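Local structure of uncharacterized protein (4QB7) at residues A[89-97]-A[141-152]. The protein is probably a component of the fimbrial tip, part of the cell-surface filaments that mediate adhesion and biofilm formation. Residues are numbered along the deposited sequence; the frame is centred on the assembly and turned at random.
Sequences KKITFFAYA and VTDCHTAIQDQT. With SO4 (sulfate ion), chain N; SO4 (sulfate ion), chain I; SO4 (sulfate ion), chain L.
Thr92 meets the backbone amide of Asp150 through its hydroxyl, and its neighbour Phe93 meets the carbonyl of Ile148 through backbone and ring edge. Strands 90-97 and 141-143 are a worked example of an antiparallel strand pair inside a mixed sheet, in which one strand gives way to a loop that is still held by hydrogen bonds. From Ala97–Val141 to Ala95–Asp143 the pairing is regular; after Cys144 the chain loops out through a 3-10 turn and returns to form a single bridge, Ile91–Gln151. On its other side strand 90-97 pairs with strand 40-47 within the mixed sheet of this fimbrillin-like protein.

Where the loop returns, OG1 of Thr92 accepts a hydrogen bond from the backbone N of Asp150 at 2.9 Å, nearly straight (169°). Its chi1 of -77° sets OG1 beside its own backbone N and sends CG2 to Gln149 CG, 3.7 Å away. A valine here would probably leave the Asp150 amide without its acceptor and break the water bridge from OG1 to Asp150 OD1, a carboxylate oxygen also held by the backbone N of Trp52. Lys90 crosses Asp150 obliquely, CD meeting CB, while its NZ goes to Ser49 O and a sulfate.

Phe93 turns its ring edge to Ile148 O, which accepts a hydrogen bond from the Phe93 backbone N at 2.9 Å. Ile91 CG2 lies over one face of the ring, toward its rim, and Ile148 CD1 packs on Phe93 CB at 3.8 Å. Phe94 likewise presents an edge, to Cys144 CB. One water donates to Phe93 O and His145 O and accepts from Gln149 NE2 at 3.0 Å.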
# COMPACT_ATOMS: atom_id res chain seq x y z
N LYS A 89 37.35 1.48 -3.27
CA LYS A 89 36.21 0.59 -3.38
C LYS A 89 34.92 1.36 -3.11
O LYS A 89 34.93 2.33 -2.33
CB LYS A 89 36.35 -0.59 -2.40
CG LYS A 89 37.23 -1.69 -2.94
CD LYS A 89 37.02 -3.00 -2.19
CE LYS A 89 38.12 -3.33 -1.21
NZ LYS A 89 38.07 -2.43 -0.02
N LYS A 90 33.83 0.94 -3.76
CA LYS A 90 32.51 1.56 -3.67
C LYS A 90 31.52 0.64 -2.97
O LYS A 90 31.72 -0.58 -2.97
CB LYS A 90 32.02 1.93 -5.08
CG LYS A 90 32.83 3.06 -5.72
CD LYS A 90 32.40 3.42 -7.14
CE LYS A 90 33.29 4.54 -7.61
NZ LYS A 90 33.19 4.81 -9.07
N ILE A 91 30.46 1.22 -2.35
CA ILE A 91 29.39 0.43 -1.72
C ILE A 91 28.04 0.89 -2.25
O ILE A 91 27.75 2.09 -2.28
CB ILE A 91 29.41 0.44 -0.15
CG1 ILE A 91 30.80 0.06 0.41
CG2 ILE A 91 28.33 -0.52 0.41
CD1 ILE A 91 30.94 0.52 1.84
N THR A 92 27.23 -0.07 -2.71
CA THR A 92 25.90 0.17 -3.23
C THR A 92 24.90 -0.33 -2.19
O THR A 92 24.99 -1.46 -1.69
CB THR A 92 25.71 -0.47 -4.62
OG1 THR A 92 26.37 0.37 -5.55
CG2 THR A 92 24.25 -0.54 -5.04
N PHE A 93 23.94 0.54 -1.86
CA PHE A 93 22.93 0.28 -0.86
C PHE A 93 21.56 0.16 -1.49
O PHE A 93 21.28 0.73 -2.54
CB PHE A 93 22.94 1.40 0.21
CG PHE A 93 24.25 1.55 0.94
CD1 PHE A 93 25.27 2.34 0.42
CD2 PHE A 93 24.48 0.89 2.15
CE1 PHE A 93 26.50 2.45 1.09
CE2 PHE A 93 25.70 1.01 2.82
CZ PHE A 93 26.70 1.81 2.29
N PHE A 94 20.71 -0.63 -0.82
CA PHE A 94 19.27 -0.85 -1.04
C PHE A 94 18.64 -0.94 0.34
O PHE A 94 19.31 -1.33 1.30
CB PHE A 94 18.99 -2.12 -1.87
CG PHE A 94 19.63 -2.13 -3.23
CD1 PHE A 94 19.04 -1.48 -4.31
CD2 PHE A 94 20.85 -2.77 -3.43
CE1 PHE A 94 19.65 -1.48 -5.56
CE2 PHE A 94 21.45 -2.79 -4.69
CZ PHE A 94 20.86 -2.13 -5.74
N ALA A 95 17.36 -0.61 0.45
CA ALA A 95 16.68 -0.68 1.73
C ALA A 95 15.20 -0.95 1.52
O ALA A 95 14.67 -0.62 0.45
CB ALA A 95 16.87 0.61 2.51
N TYR A 96 14.54 -1.54 2.52
CA TYR A 96 13.09 -1.80 2.52
C TYR A 96 12.55 -1.58 3.95
O TYR A 96 13.31 -1.57 4.93
CB TYR A 96 12.76 -3.24 2.01
CG TYR A 96 13.03 -4.31 3.05
CD1 TYR A 96 14.33 -4.76 3.28
CD2 TYR A 96 12.02 -4.77 3.89
CE1 TYR A 96 14.61 -5.64 4.32
CE2 TYR A 96 12.30 -5.62 4.96
CZ TYR A 96 13.60 -6.05 5.17
OH TYR A 96 13.89 -6.92 6.18
N ALA A 97 11.25 -1.45 4.07
CA ALA A 97 10.58 -1.30 5.36
C ALA A 97 9.12 -1.73 5.22
O ALA A 97 8.57 -1.65 4.12
CB ALA A 97 10.70 0.11 5.91
N VAL A 141 7.64 -0.17 1.72
CA VAL A 141 8.41 0.92 1.14
C VAL A 141 9.78 0.38 0.76
O VAL A 141 10.30 -0.52 1.41
CB VAL A 141 8.50 2.20 2.01
CG1 VAL A 141 7.13 2.82 2.25
CG2 VAL A 141 9.22 1.97 3.33
N THR A 142 10.35 0.90 -0.32
CA THR A 142 11.69 0.46 -0.72
C THR A 142 12.51 1.64 -1.14
O THR A 142 11.98 2.72 -1.42
CB THR A 142 11.70 -0.59 -1.84
OG1 THR A 142 11.44 0.07 -3.09
CG2 THR A 142 10.75 -1.74 -1.59
N ASP A 143 13.80 1.41 -1.22
CA ASP A 143 14.76 2.37 -1.67
C ASP A 143 15.76 1.69 -2.60
O ASP A 143 16.53 0.84 -2.16
CB ASP A 143 15.46 3.04 -0.49
CG ASP A 143 16.38 4.16 -0.90
OD1 ASP A 143 16.56 4.36 -2.12
OD2 ASP A 143 16.95 4.81 -0.01
N CYS A 144 15.73 2.07 -3.88
CA CYS A 144 16.66 1.62 -4.90
C CYS A 144 17.07 2.81 -5.80
O CYS A 144 17.40 2.62 -6.97
CB CYS A 144 16.11 0.44 -5.69
SG CYS A 144 14.58 0.78 -6.59
N HIS A 145 17.12 4.03 -5.21
CA HIS A 145 17.52 5.23 -5.96
C HIS A 145 19.07 5.21 -6.13
O HIS A 145 19.80 4.62 -5.32
CB HIS A 145 16.93 6.55 -5.38
CG HIS A 145 17.57 7.14 -4.15
ND1 HIS A 145 17.49 6.50 -2.92
CD2 HIS A 145 18.12 8.36 -3.98
CE1 HIS A 145 18.07 7.32 -2.05
NE2 HIS A 145 18.45 8.46 -2.63
N THR A 146 19.53 5.78 -7.26
CA THR A 146 20.92 5.76 -7.73
C THR A 146 21.86 6.55 -6.81
O THR A 146 23.04 6.23 -6.75
CB THR A 146 21.00 6.24 -9.19
OG1 THR A 146 20.65 7.62 -9.27
CG2 THR A 146 20.08 5.44 -10.12
N ALA A 147 21.34 7.54 -6.07
CA ALA A 147 22.15 8.35 -5.16
C ALA A 147 22.66 7.55 -3.94
O ALA A 147 23.45 8.09 -3.19
CB ALA A 147 21.37 9.57 -4.72
N ILE A 148 22.25 6.28 -3.75
CA ILE A 148 22.79 5.47 -2.66
C ILE A 148 23.59 4.28 -3.26
O ILE A 148 23.97 3.36 -2.55
CB ILE A 148 21.79 5.04 -1.57
CG1 ILE A 148 20.60 4.22 -2.11
CG2 ILE A 148 21.36 6.26 -0.76
CD1 ILE A 148 19.90 3.37 -1.06
N GLN A 149 23.88 4.36 -4.58
CA GLN A 149 24.72 3.42 -5.32
C GLN A 149 26.08 4.04 -5.56
O GLN A 149 26.19 5.28 -5.69
CB GLN A 149 24.08 3.04 -6.66
CG GLN A 149 22.69 2.52 -6.49
CD GLN A 149 22.04 2.11 -7.79
OE1 GLN A 149 22.57 2.32 -8.89
NE2 GLN A 149 20.85 1.55 -7.67
N ASP A 150 27.12 3.20 -5.62
CA ASP A 150 28.53 3.61 -5.85
C ASP A 150 28.96 4.69 -4.85
O ASP A 150 29.50 5.74 -5.24
CB ASP A 150 28.74 4.09 -7.29
CG ASP A 150 28.61 3.02 -8.34
OD1 ASP A 150 28.85 1.82 -8.01
OD2 ASP A 150 28.30 3.37 -9.49
N GLN A 151 28.73 4.43 -3.57
CA GLN A 151 29.07 5.37 -2.51
C GLN A 151 30.46 5.14 -1.96
O GLN A 151 30.92 4.00 -1.84
CB GLN A 151 28.04 5.30 -1.37
CG GLN A 151 26.61 5.61 -1.81
CD GLN A 151 26.42 7.08 -2.13
OE1 GLN A 151 26.39 7.49 -3.29
NE2 GLN A 151 26.28 7.90 -1.10
N THR A 152 31.14 6.25 -1.68
CA THR A 152 32.43 6.29 -1.00
C THR A 152 32.24 7.19 0.23
O THR A 152 31.19 7.81 0.39
CB THR A 152 33.58 6.75 -1.90
OG1 THR A 152 33.49 8.16 -2.15
CG2 THR A 152 33.70 5.94 -3.17
S SO4 N . 17.02 8.13 -8.82
O1 SO4 N . 15.68 8.46 -8.33
O2 SO4 N . 17.09 6.68 -9.00
O3 SO4 N . 17.23 8.76 -10.13
O4 SO4 N . 18.04 8.64 -7.86
S SO4 I . 31.09 4.78 -11.93
O1 SO4 I . 30.07 5.71 -11.41
O2 SO4 I . 30.63 4.16 -13.17
O3 SO4 I . 32.30 5.54 -12.23
O4 SO4 I . 31.35 3.77 -10.91
S SO4 L . 39.18 -1.74 3.66
O1 SO4 L . 38.56 -0.86 4.67
O2 SO4 L . 38.16 -2.18 2.70
O3 SO4 L . 40.25 -1.02 2.96
O4 SO4 L . 39.72 -2.91 4.35
O HOH W 1 29.25 -0.06 -5.84
O HOH W 2 19.98 1.91 -4.82